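Local coordinates for Alpha/beta hydrolase fold-3 domain protein (Sulfolobus islandicus, PDB 5LK6) that probably hydrolyses carboxylic ester bonds as a thermostable lipase or carboxylesterase of the alpha/beta hydrolase fold, at residues V43-D48 with V62-A67; G72-L77 with C103-V108; M143-A148 with L168-Q173. All blocks are in the same frame, centred on the assembly; numbering follows the deposited sequence.

Interaction 1: V43-D48 with V62-A67; sequences VGKVED and VYLPKA
V46 and Y63 stand side by side and point the same way from a non-hydrogen-bonded antiparallel pair whose CA atoms are 4.6 Å apart. V46 CG2 comes within 3.9 Å of Y63 CD2, approaching the ring obliquely. Beneath them the backbones also touch, V46 CA lying 3.2 Å from V62 O in a CA-H...O contact. That carbonyl accepts E47 N in its own plane, while V62 N returns a straighter bond to E47 O (2.8 Å, 172° at the hydrogen). E47 and V62 thus make the reciprocal hydrogen-bonded pair next to V46 and Y63. These residues belong to the hairpin of strands 46-52 and 57-63, which forms one edge of the sheet of this alpha/beta hydrolase fold; its inner strand, 57-63, borders strand 104-108. The tightly packed part is that of the buried V43, V62 and Y63: V43 and Y63 lie against helix 91-101, V62 and L64 rest on V104, and D91 holds the tyrosine hydroxyl. Beyond the regular pairing the link persists: L64 N donates to K45 O, and G44 N to L64 O at 2.8 Å. The latter bond is bent to 137° at the hydrogen, and its donor sits above the carbonyl plane. V43 CB lies 3.5 Å from L64 O, its side chain also reaching R95. The exposed K45 and K66 make the looser, solvent side. K45 touches L64 CD1 through CB at 3.9 Å, but its chain bends at chi3 and chi4 and carries the amine away from the partner segment. K66 instead runs extended beyond CG, laying CE alongside V43 O, and its ammonium group forms a salt bridge with E42. Further along the hairpin, D48 forms a salt bridge with R61, the residue just before V62.

Interaction 2: G72-L77 with C103-V108; sequences GVLIYL and CVVVSV
V73 overlaps two valines of the adjacent strand: CG2 meets V104 CB alongside, whereas CG1 reaches across to V106 CG2 at 3.8 Å. This division follows from chi1 of -175°, which sets CG1 anti to the backbone N and CG2 anti to the carbonyl carbon. I75 extends the same apolar face, placing CD1 beside V106 and CG2 at 3.9 Å from V108 CG2. Between the two faces, the parallel strands exchange five backbone hydrogen bonds, from V104 N to G72 O through V108 N to Y76 O. L74 N to V104 O is nearly straight, 172° at the hydrogen with N and O 2.7 Å apart. Y76 N to V106 O is equally linear at its hydrogen, but the donor stands 45° out of the carbonyl plane. On the other face, L74 CB lies 4.0 Å from C103 SG, the sulfur that closes the disulfide with C101, and Y76 CB rests on V105 CG1 at 3.9 Å. A water accepts from S107 OG and donates to Y76 O and V108 O, satisfying buried polar atoms near the strand ends. The Y76 ring leads away from the partner strand, and its hydroxyl bonds to D150 beside the predicted nucleophile elbow. The two strands form a beta-alpha-beta unit through helix 91-101, which covers the face of Y76, V105 and S107. Helix 120-133 packs on the face of V73, I75 and L77, while strand 144-150 flanks 72-77 within the sheet.

Interaction 3: M143-A148 with L168-Q173; sequences MGVAIA and LNLKYQ
V145 O receives K171 N in a nearly linear hydrogen bond of 2.7 Å, 169° at the hydrogen, with the donor tilted 25° from the carbonyl plane. L170 CA also approaches this oxygen, at 3.3 Å, so two successive residues converge on one acceptor. Two residues further on, I147 N donates to Y172 O at 3.0 Å. Around these bonds V145 CG2 meets L170 CD2 at 4.0 Å, and A146 CB packs against Y172 CB. I147 CG2, set between the backbone N and carbonyl carbon by chi1 of -168°, touches Q173 CB at 3.9 Å. I147 and Q173 form a parallel bridge in the central sheet, where strand 144-150 leads to a GxSxG sequence consistent with the nucleophile elbow of alpha/beta hydrolases. The loop therefore enters the sheet just as strand 173-176 begins. Near the first residues of 143-148, K171 bends at chi2 and lays its aliphatic chain along M143 O, CE being its nearest atom. A water links the two segments, accepting from V145 N and donating to N169 O. In the next shell, P234 O holds Q173 NE2, and Y133 OH binds N169 N. Helix 120-133 packs on V145, I147 and L168, whereas helix 285-302 meets A146 and Y172.

Overall arrangement
All three contacts reach one sheet, interaction 2 lying between the other two. Interaction 1 meets interaction 2 where strand 57-63 borders 104-108: Y63 N lies 2.8 Å from V105 O, a probable hydrogen bond, and their centres are about 11 Å apart. Interactions 2 and 3, with centres about 10 Å apart, join through strands 72-77 and 144-150, where I75 O is 2.7 Å from A148 N, a probable hydrogen bond. Interactions 1 and 3 do not touch, their nearest atoms being about 10 Å apart. Strand 144-150 leads to S151, the likely nucleophile of a predicted triad with H274 and D244; Y76 of interaction 2 touches this elbow, whereas interaction 1 lies at the sheet's edge.

Interaction 1: V43-D48 with V62-A67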
ATOM      1  N   VAL A  43      -2.393  -5.612  23.584  1.00 38.87           N
ATOM      2  CA  VAL A  43      -3.061  -6.637  22.753  1.00 39.85           C
ATOM      3  C   VAL A  43      -3.720  -7.609  23.743  1.00 40.22           C
ATOM      4  O   VAL A  43      -3.951  -7.227  24.876  1.00 38.50           O
ATOM      5  CB  VAL A  43      -2.058  -7.354  21.784  1.00 42.82           C
ATOM      6  CG1 VAL A  43      -1.747  -6.463  20.575  1.00 42.32           C
ATOM      7  CG2 VAL A  43      -0.784  -7.791  22.511  1.00 40.24           C
ATOM      8  N   GLY A  44      -4.036  -8.839  23.357  1.00 42.21           N
ATOM      9  CA  GLY A  44      -4.470  -9.839  24.332  1.00 40.65           C
ATOM     10  C   GLY A  44      -3.349 -10.423  25.189  1.00 43.66           C
ATOM     11  O   GLY A  44      -2.450  -9.717  25.705  1.00 39.61           O
ATOM     12  N   LYS A  45      -3.427 -11.740  25.351  1.00 47.07           N
ATOM     13  CA  LYS A  45      -2.438 -12.501  26.102  1.00 49.00           C
ATOM     14  C   LYS A  45      -1.174 -12.670  25.236  1.00 45.26           C
ATOM     15  O   LYS A  45      -1.249 -13.090  24.070  1.00 42.55           O
ATOM     16  CB  LYS A  45      -3.046 -13.873  26.444  1.00 54.27           C
ATOM     17  CG  LYS A  45      -2.342 -14.792  27.464  1.00 60.11           C
ATOM     18  CD  LYS A  45      -2.817 -16.250  27.228  1.00 65.94           C
ATOM     19  CE  LYS A  45      -2.970 -17.085  28.500  1.00 73.42           C
ATOM     20  NZ  LYS A  45      -1.699 -17.767  28.820  1.00 73.12           N
ATOM     21  N   VAL A  46      -0.028 -12.353  25.829  1.00 41.50           N
ATOM     22  CA  VAL A  46       1.287 -12.609  25.246  1.00 41.52           C
ATOM     23  C   VAL A  46       1.989 -13.705  26.081  1.00 43.51           C
ATOM     24  O   VAL A  46       2.204 -13.500  27.267  1.00 40.14           O
ATOM     25  CB  VAL A  46       2.124 -11.321  25.287  1.00 42.19           C
ATOM     26  CG1 VAL A  46       3.492 -11.569  24.696  1.00 46.08           C
ATOM     27  CG2 VAL A  46       1.427 -10.165  24.548  1.00 42.02           C
ATOM     28  N   GLU A  47       2.324 -14.867  25.504  1.00 44.56           N
ATOM     29  CA  GLU A  47       3.161 -15.878  26.223  1.00 41.60           C
ATOM     30  C   GLU A  47       4.395 -16.210  25.405  1.00 40.73           C
ATOM     31  O   GLU A  47       4.407 -16.054  24.198  1.00 37.44           O
ATOM     32  CB  GLU A  47       2.408 -17.171  26.607  1.00 41.75           C
ATOM     33  CG  GLU A  47       1.504 -17.725  25.519  1.00 47.94           C
ATOM     34  CD  GLU A  47       1.023 -19.150  25.774  1.00 49.90           C
ATOM     35  OE1 GLU A  47       1.347 -19.631  26.867  1.00 47.36           O
ATOM     36  OE2 GLU A  47       0.350 -19.774  24.877  1.00 50.48           O
ATOM     37  N   ASP A  48       5.446 -16.629  26.090  1.00 39.14           N
ATOM     38  CA  ASP A  48       6.610 -17.201  25.440  1.00 36.72           C
ATOM     39  C   ASP A  48       6.459 -18.704  25.421  1.00 35.21           C
ATOM     40  O   ASP A  48       5.965 -19.247  26.347  1.00 41.23           O
ATOM     41  CB  ASP A  48       7.874 -16.770  26.146  1.00 35.75           C
ATOM     42  CG  ASP A  48       8.161 -15.269  25.972  1.00 41.12           C
ATOM     43  OD1 ASP A  48       8.037 -14.751  24.831  1.00 46.09           O
ATOM     44  OD2 ASP A  48       8.555 -14.592  26.959  1.00 44.65           O
ATOM     45  N   VAL A  62       4.095 -15.614  21.406  1.00 32.12           N
ATOM     46  CA  VAL A  62       2.730 -15.663  20.880  1.00 31.14           C
ATOM     47  C   VAL A  62       1.945 -14.449  21.346  1.00 29.14           C
ATOM     48  O   VAL A  62       1.858 -14.160  22.530  1.00 30.55           O
ATOM     49  CB  VAL A  62       2.025 -16.930  21.309  1.00 30.66           C
ATOM     50  CG1 VAL A  62       0.756 -17.121  20.503  1.00 30.87           C
ATOM     51  CG2 VAL A  62       2.962 -18.130  21.137  1.00 31.81           C
ATOM     52  N   TYR A  63       1.442 -13.699  20.382  1.00 30.86           N
ATOM     53  CA  TYR A  63       0.586 -12.545  20.657  1.00 32.18           C
ATOM     54  C   TYR A  63      -0.836 -12.892  20.188  1.00 33.64           C
ATOM     55  O   TYR A  63      -1.051 -13.330  19.019  1.00 31.19           O
ATOM     56  CB  TYR A  63       1.076 -11.330  19.883  1.00 29.91           C
ATOM     57  CG  TYR A  63       2.511 -10.956  20.081  1.00 26.86           C
ATOM     58  CD1 TYR A  63       3.544 -11.611  19.387  1.00 28.64           C
ATOM     59  CD2 TYR A  63       2.845  -9.917  20.895  1.00 26.06           C
ATOM     60  CE1 TYR A  63       4.880 -11.217  19.532  1.00 27.69           C
ATOM     61  CE2 TYR A  63       4.159  -9.537  21.078  1.00 29.24           C
ATOM     62  CZ  TYR A  63       5.181 -10.177  20.392  1.00 28.75           C
ATOM     63  OH  TYR A  63       6.477  -9.733  20.597  1.00 31.19           O
ATOM     64  N   LEU A  64      -1.799 -12.738  21.096  1.00 36.29           N
ATOM     65  CA  LEU A  64      -3.217 -12.853  20.699  1.00 36.56           C
ATOM     66  C   LEU A  64      -3.761 -11.453  20.620  1.00 33.18           C
ATOM     67  O   LEU A  64      -3.285 -10.559  21.320  1.00 33.42           O
ATOM     68  CB  LEU A  64      -4.041 -13.658  21.681  1.00 37.41           C
ATOM     69  CG  LEU A  64      -3.647 -15.079  22.104  1.00 41.62           C
ATOM     70  CD1 LEU A  64      -4.632 -15.467  23.200  1.00 41.70           C
ATOM     71  CD2 LEU A  64      -3.642 -16.144  20.997  1.00 42.01           C
ATOM     72  N   PRO A  65      -4.739 -11.239  19.752  1.00 32.11           N
ATOM     73  CA  PRO A  65      -5.430  -9.956  19.756  1.00 36.00           C
ATOM     74  C   PRO A  65      -6.539  -9.905  20.824  1.00 39.94           C
ATOM     75  O   PRO A  65      -6.850 -10.920  21.497  1.00 37.27           O
ATOM     76  CB  PRO A  65      -6.024  -9.888  18.369  1.00 36.13           C
ATOM     77  CG  PRO A  65      -6.277 -11.333  18.017  1.00 35.35           C
ATOM     78  CD  PRO A  65      -5.288 -12.171  18.762  1.00 32.79           C
ATOM     79  N   LYS A  66      -7.097  -8.704  20.983  1.00 41.79           N
ATOM     80  CA  LYS A  66      -8.214  -8.448  21.897  1.00 39.26           C
ATOM     81  C   LYS A  66      -9.468  -9.111  21.396  1.00 37.85           C
ATOM     82  O   LYS A  66     -10.127  -9.785  22.151  1.00 34.92           O
ATOM     83  CB  LYS A  66      -8.402  -6.953  22.123  1.00 40.58           C
ATOM     84  CG  LYS A  66      -7.390  -6.483  23.141  1.00 42.38           C
ATOM     85  CD  LYS A  66      -7.495  -5.031  23.518  1.00 44.47           C
ATOM     86  CE  LYS A  66      -6.949  -4.863  24.936  1.00 51.21           C
ATOM     87  NZ  LYS A  66      -6.372  -3.514  25.187  1.00 53.15           N
ATOM     88  N   ALA A  67      -9.738  -8.968  20.109  1.00 41.48           N
ATOM     89  CA  ALA A  67     -10.729  -9.782  19.390  1.00 46.02           C
ATOM     90  C   ALA A  67     -10.803 -11.263  19.835  1.00 47.46           C
ATOM     91  O   ALA A  67      -9.801 -11.872  20.231  1.00 48.58           O
ATOM     92  CB  ALA A  67     -10.481  -9.696  17.868  1.00 48.92           C
TER

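Interaction 2: G72-L77 with C103-V108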
ATOM      1  N   GLY A  72      -6.842 -16.564  12.558  1.00 33.82           N
ATOM      2  CA  GLY A  72      -5.785 -16.989  11.629  1.00 29.45           C
ATOM      3  C   GLY A  72      -4.503 -16.791  12.411  1.00 26.93           C
ATOM      4  O   GLY A  72      -4.456 -15.991  13.388  1.00 25.92           O
ATOM      5  N   VAL A  73      -3.468 -17.527  12.011  1.00 27.38           N
ATOM      6  CA  VAL A  73      -2.137 -17.438  12.683  1.00 28.49           C
ATOM      7  C   VAL A  73      -1.061 -16.990  11.702  1.00 25.63           C
ATOM      8  O   VAL A  73      -0.880 -17.592  10.637  1.00 23.62           O
ATOM      9  CB  VAL A  73      -1.690 -18.765  13.318  1.00 29.57           C
ATOM     10  CG1 VAL A  73      -0.385 -18.573  14.096  1.00 32.51           C
ATOM     11  CG2 VAL A  73      -2.758 -19.289  14.235  1.00 29.85           C
ATOM     12  N   LEU A  74      -0.349 -15.931  12.072  1.00 26.14           N
ATOM     13  CA  LEU A  74       0.764 -15.413  11.250  1.00 25.33           C
ATOM     14  C   LEU A  74       2.099 -15.797  11.896  1.00 23.87           C
ATOM     15  O   LEU A  74       2.378 -15.392  13.029  1.00 23.29           O
ATOM     16  CB  LEU A  74       0.667 -13.900  11.131  1.00 24.36           C
ATOM     17  CG  LEU A  74       1.773 -13.216  10.297  1.00 23.91           C
ATOM     18  CD1 LEU A  74       1.590 -13.571   8.837  1.00 24.19           C
ATOM     19  CD2 LEU A  74       1.758 -11.709  10.519  1.00 23.54           C
ATOM     20  N   ILE A  75       2.907 -16.567  11.180  1.00 23.13           N
ATOM     21  CA  ILE A  75       4.290 -16.774  11.591  1.00 25.70           C
ATOM     22  C   ILE A  75       5.090 -15.529  11.172  1.00 26.03           C
ATOM     23  O   ILE A  75       5.088 -15.147   9.987  1.00 23.13           O
ATOM     24  CB  ILE A  75       4.937 -17.965  10.883  1.00 26.92           C
ATOM     25  CG1 ILE A  75       4.105 -19.245  11.079  1.00 28.42           C
ATOM     26  CG2 ILE A  75       6.390 -18.103  11.372  1.00 26.91           C
ATOM     27  CD1 ILE A  75       3.993 -19.700  12.528  1.00 28.50           C
ATOM     28  N   TYR A  76       5.749 -14.900  12.140  1.00 25.70           N
ATOM     29  CA  TYR A  76       6.530 -13.712  11.865  1.00 24.81           C
ATOM     30  C   TYR A  76       7.994 -14.006  12.125  1.00 23.63           C
ATOM     31  O   TYR A  76       8.329 -14.337  13.240  1.00 23.59           O
ATOM     32  CB  TYR A  76       6.071 -12.476  12.646  1.00 23.45           C
ATOM     33  CG  TYR A  76       6.672 -11.235  12.017  1.00 25.16           C
ATOM     34  CD1 TYR A  76       6.082 -10.632  10.920  1.00 24.51           C
ATOM     35  CD2 TYR A  76       7.913 -10.757  12.429  1.00 27.24           C
ATOM     36  CE1 TYR A  76       6.659  -9.531  10.314  1.00 26.76           C
ATOM     37  CE2 TYR A  76       8.498  -9.665  11.812  1.00 27.89           C
ATOM     38  CZ  TYR A  76       7.874  -9.050  10.757  1.00 27.67           C
ATOM     39  OH  TYR A  76       8.483  -7.962  10.147  1.00 28.50           O
ATOM     40  N   LEU A  77       8.820 -13.864  11.081  1.00 22.17           N
ATOM     41  CA  LEU A  77      10.277 -14.040  11.135  1.00 23.50           C
ATOM     42  C   LEU A  77      10.997 -12.695  11.038  1.00 24.25           C
ATOM     43  O   LEU A  77      10.881 -12.018  10.000  1.00 24.46           O
ATOM     44  CB  LEU A  77      10.700 -14.916   9.965  1.00 24.18           C
ATOM     45  CG  LEU A  77       9.850 -16.190   9.829  1.00 25.45           C
ATOM     46  CD1 LEU A  77      10.159 -16.924   8.519  1.00 26.81           C
ATOM     47  CD2 LEU A  77      10.020 -17.107  11.044  1.00 24.28           C
ATOM     48  N   CYS A 103      -5.228 -11.189  14.449  1.00 30.36           N
ATOM     49  CA  CYS A 103      -4.798 -12.546  14.252  1.00 31.70           C
ATOM     50  C   CYS A 103      -3.722 -12.883  15.280  1.00 29.53           C
ATOM     51  O   CYS A 103      -3.213 -11.998  16.005  1.00 25.89           O
ATOM     52  CB  CYS A 103      -4.366 -12.767  12.784  1.00 32.10           C
ATOM     53  SG  CYS A 103      -2.740 -12.123  12.355  1.00 35.92           S
ATOM     54  N   VAL A 104      -3.413 -14.175  15.373  1.00 28.68           N
ATOM     55  CA  VAL A 104      -2.391 -14.603  16.297  1.00 28.43           C
ATOM     56  C   VAL A 104      -1.072 -14.418  15.587  1.00 27.25           C
ATOM     57  O   VAL A 104      -0.895 -14.905  14.464  1.00 28.58           O
ATOM     58  CB  VAL A 104      -2.542 -16.080  16.673  1.00 27.86           C
ATOM     59  CG1 VAL A 104      -1.352 -16.538  17.547  1.00 27.46           C
ATOM     60  CG2 VAL A 104      -3.850 -16.295  17.378  1.00 25.77           C
ATOM     61  N   VAL A 105      -0.156 -13.707  16.227  1.00 26.98           N
ATOM     62  CA  VAL A 105       1.218 -13.609  15.714  1.00 27.96           C
ATOM     63  C   VAL A 105       2.161 -14.488  16.563  1.00 27.22           C
ATOM     64  O   VAL A 105       2.172 -14.379  17.794  1.00 26.82           O
ATOM     65  CB  VAL A 105       1.708 -12.141  15.664  1.00 27.88           C
ATOM     66  CG1 VAL A 105       3.167 -12.075  15.207  1.00 27.14           C
ATOM     67  CG2 VAL A 105       0.826 -11.347  14.690  1.00 29.51           C
ATOM     68  N   VAL A 106       2.915 -15.348  15.887  1.00 25.27           N
ATOM     69  CA  VAL A 106       3.980 -16.141  16.476  1.00 25.96           C
ATOM     70  C   VAL A 106       5.348 -15.643  15.905  1.00 25.05           C
ATOM     71  O   VAL A 106       5.759 -16.021  14.804  1.00 25.06           O
ATOM     72  CB  VAL A 106       3.746 -17.626  16.133  1.00 26.05           C
ATOM     73  CG1 VAL A 106       4.783 -18.549  16.777  1.00 26.55           C
ATOM     74  CG2 VAL A 106       2.384 -18.028  16.578  1.00 27.23           C
ATOM     75  N   SER A 107       6.015 -14.785  16.669  1.00 24.14           N
ATOM     76  CA  SER A 107       7.352 -14.256  16.397  1.00 23.73           C
ATOM     77  C   SER A 107       8.421 -15.315  16.770  1.00 23.77           C
ATOM     78  O   SER A 107       8.586 -15.659  17.945  1.00 21.78           O
ATOM     79  CB  SER A 107       7.517 -12.988  17.228  1.00 24.40           C
ATOM     80  OG  SER A 107       8.749 -12.382  17.005  1.00 28.43           O
ATOM     81  N   VAL A 108       9.108 -15.870  15.768  1.00 23.58           N
ATOM     82  CA  VAL A 108      10.080 -16.958  15.972  1.00 22.85           C
ATOM     83  C   VAL A 108      11.503 -16.417  16.256  1.00 25.11           C
ATOM     84  O   VAL A 108      11.990 -15.637  15.467  1.00 27.39           O
ATOM     85  CB  VAL A 108      10.084 -17.864  14.749  1.00 22.78           C
ATOM     86  CG1 VAL A 108      11.047 -19.013  14.930  1.00 22.86           C
ATOM     87  CG2 VAL A 108       8.672 -18.432  14.477  1.00 22.85           C
TER
HETATM   88  O   HOH W   1      10.849 -13.163  14.803  1.00 23.08           O

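Interaction 3: M143-A148 with L168-Q173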
ATOM      1  N   MET A 143      -8.682 -20.673  11.144  1.00 41.17           N
ATOM      2  CA  MET A 143      -8.660 -19.982   9.818  1.00 40.76           C
ATOM      3  C   MET A 143      -7.327 -20.155   9.071  1.00 37.67           C
ATOM      4  O   MET A 143      -7.201 -19.706   7.941  1.00 40.31           O
ATOM      5  CB  MET A 143      -9.002 -18.487   9.908  1.00 42.20           C
ATOM      6  CG  MET A 143     -10.046 -18.058  10.943  1.00 44.09           C
ATOM      7  SD  MET A 143     -11.702 -18.744  10.836  1.00 49.86           S
ATOM      8  CE  MET A 143     -12.014 -18.946   9.060  1.00 44.30           C
ATOM      9  N   GLY A 144      -6.335 -20.767   9.712  1.00 36.33           N
ATOM     10  CA  GLY A 144      -5.142 -21.233   9.019  1.00 37.43           C
ATOM     11  C   GLY A 144      -3.908 -20.400   9.300  1.00 34.93           C
ATOM     12  O   GLY A 144      -3.880 -19.561  10.206  1.00 36.48           O
ATOM     13  N   VAL A 145      -2.865 -20.640   8.530  1.00 32.13           N
ATOM     14  CA  VAL A 145      -1.599 -20.007   8.834  1.00 31.07           C
ATOM     15  C   VAL A 145      -1.001 -19.322   7.619  1.00 27.87           C
ATOM     16  O   VAL A 145      -1.048 -19.862   6.487  1.00 28.68           O
ATOM     17  CB  VAL A 145      -0.650 -20.920   9.703  1.00 34.38           C
ATOM     18  CG1 VAL A 145      -0.991 -22.376   9.592  1.00 35.57           C
ATOM     19  CG2 VAL A 145       0.841 -20.675   9.495  1.00 35.86           C
ATOM     20  N   ALA A 146      -0.549 -18.086   7.852  1.00 23.06           N
ATOM     21  CA  ALA A 146       0.208 -17.323   6.890  1.00 23.66           C
ATOM     22  C   ALA A 146       1.594 -17.116   7.492  1.00 23.13           C
ATOM     23  O   ALA A 146       1.793 -17.339   8.699  1.00 23.55           O
ATOM     24  CB  ALA A 146      -0.470 -15.973   6.644  1.00 23.43           C
ATOM     25  N   ILE A 147       2.517 -16.629   6.664  1.00 22.21           N
ATOM     26  CA  ILE A 147       3.901 -16.387   7.053  1.00 23.12           C
ATOM     27  C   ILE A 147       4.364 -14.968   6.632  1.00 23.54           C
ATOM     28  O   ILE A 147       3.974 -14.506   5.606  1.00 24.79           O
ATOM     29  CB  ILE A 147       4.807 -17.510   6.476  1.00 23.47           C
ATOM     30  CG1 ILE A 147       6.203 -17.447   7.104  1.00 25.68           C
ATOM     31  CG2 ILE A 147       4.853 -17.484   4.966  1.00 22.72           C
ATOM     32  CD1 ILE A 147       7.060 -18.677   6.847  1.00 25.75           C
ATOM     33  N   ALA A 148       5.194 -14.299   7.431  1.00 22.46           N
ATOM     34  CA  ALA A 148       5.682 -12.963   7.136  1.00 21.01           C
ATOM     35  C   ALA A 148       7.091 -12.706   7.649  1.00 21.64           C
ATOM     36  O   ALA A 148       7.498 -13.224   8.696  1.00 21.65           O
ATOM     37  CB  ALA A 148       4.777 -11.923   7.753  1.00 20.10           C
ATOM     38  N   LEU A 168       2.351 -28.188   3.244  1.00 51.30           N
ATOM     39  CA  LEU A 168       1.616 -27.266   4.099  1.00 48.67           C
ATOM     40  C   LEU A 168       0.788 -26.371   3.190  1.00 51.91           C
ATOM     41  O   LEU A 168       1.331 -25.855   2.223  1.00 54.25           O
ATOM     42  CB  LEU A 168       2.630 -26.384   4.827  1.00 46.81           C
ATOM     43  CG  LEU A 168       3.037 -26.666   6.255  1.00 48.75           C
ATOM     44  CD1 LEU A 168       3.301 -28.135   6.487  1.00 51.73           C
ATOM     45  CD2 LEU A 168       4.259 -25.860   6.640  1.00 47.23           C
ATOM     46  N   ASN A 169      -0.483 -26.126   3.514  1.00 52.18           N
ATOM     47  CA  ASN A 169      -1.263 -25.099   2.798  1.00 52.53           C
ATOM     48  C   ASN A 169      -1.227 -23.824   3.578  1.00 43.69           C
ATOM     49  O   ASN A 169      -2.064 -23.587   4.426  1.00 45.18           O
ATOM     50  CB  ASN A 169      -2.693 -25.550   2.508  1.00 59.37           C
ATOM     51  CG  ASN A 169      -2.716 -26.896   1.796  1.00 73.03           C
ATOM     52  OD1 ASN A 169      -3.550 -27.741   2.101  1.00 82.21           O
ATOM     53  ND2 ASN A 169      -1.750 -27.125   0.877  1.00 73.53           N
ATOM     54  N   LEU A 170      -0.227 -23.010   3.278  1.00 37.80           N
ATOM     55  CA  LEU A 170      -0.125 -21.663   3.841  1.00 34.77           C
ATOM     56  C   LEU A 170      -1.165 -20.742   3.161  1.00 31.23           C
ATOM     57  O   LEU A 170      -1.384 -20.820   1.953  1.00 23.66           O
ATOM     58  CB  LEU A 170       1.320 -21.132   3.692  1.00 34.35           C
ATOM     59  CG  LEU A 170       2.323 -22.010   4.445  1.00 35.78           C
ATOM     60  CD1 LEU A 170       3.767 -21.647   4.134  1.00 33.37           C
ATOM     61  CD2 LEU A 170       2.021 -21.973   5.952  1.00 37.68           C
ATOM     62  N   LYS A 171      -1.829 -19.893   3.930  1.00 30.74           N
ATOM     63  CA  LYS A 171      -2.840 -19.037   3.302  1.00 35.98           C
ATOM     64  C   LYS A 171      -2.180 -17.945   2.450  1.00 33.74           C
ATOM     65  O   LYS A 171      -2.749 -17.547   1.415  1.00 29.13           O
ATOM     66  CB  LYS A 171      -3.807 -18.391   4.316  1.00 40.81           C
ATOM     67  CG  LYS A 171      -4.691 -19.328   5.124  1.00 47.09           C
ATOM     68  CD  LYS A 171      -5.383 -20.392   4.284  1.00 54.33           C
ATOM     69  CE  LYS A 171      -6.667 -20.892   4.951  1.00 61.13           C
ATOM     70  NZ  LYS A 171      -7.432 -21.718   3.985  1.00 62.29           N
ATOM     71  N   TYR A 172      -0.981 -17.500   2.860  1.00 30.45           N
ATOM     72  CA  TYR A 172      -0.461 -16.220   2.399  1.00 30.27           C
ATOM     73  C   TYR A 172       0.980 -16.033   2.880  1.00 27.87           C
ATOM     74  O   TYR A 172       1.365 -16.522   3.942  1.00 30.43           O
ATOM     75  CB  TYR A 172      -1.368 -15.081   2.949  1.00 30.23           C
ATOM     76  CG  TYR A 172      -1.519 -13.860   2.101  1.00 30.61           C
ATOM     77  CD1 TYR A 172      -2.498 -13.775   1.081  1.00 33.43           C
ATOM     78  CD2 TYR A 172      -0.745 -12.763   2.335  1.00 32.33           C
ATOM     79  CE1 TYR A 172      -2.650 -12.623   0.306  1.00 32.97           C
ATOM     80  CE2 TYR A 172      -0.878 -11.614   1.562  1.00 35.35           C
ATOM     81  CZ  TYR A 172      -1.812 -11.549   0.540  1.00 34.96           C
ATOM     82  OH  TYR A 172      -1.873 -10.370  -0.178  1.00 36.73           O
ATOM     83  N   GLN A 173       1.760 -15.327   2.082  1.00 24.39           N
ATOM     84  CA  GLN A 173       3.096 -14.917   2.461  1.00 22.97           C
ATOM     85  C   GLN A 173       3.233 -13.411   2.295  1.00 20.87           C
ATOM     86  O   GLN A 173       2.858 -12.854   1.277  1.00 19.91           O
ATOM     87  CB  GLN A 173       4.185 -15.627   1.621  1.00 22.73           C
ATOM     88  CG  GLN A 173       4.032 -15.451   0.124  1.00 22.03           C
ATOM     89  CD  GLN A 173       5.064 -16.193  -0.698  1.00 21.04           C
ATOM     90  OE1 GLN A 173       6.225 -16.224  -0.363  1.00 21.37           O
ATOM     91  NE2 GLN A 173       4.627 -16.770  -1.801  1.00 20.96           N
TER
HETATM   92  O   HOH W   2      -3.112 -22.677   6.652  1.00 36.84           O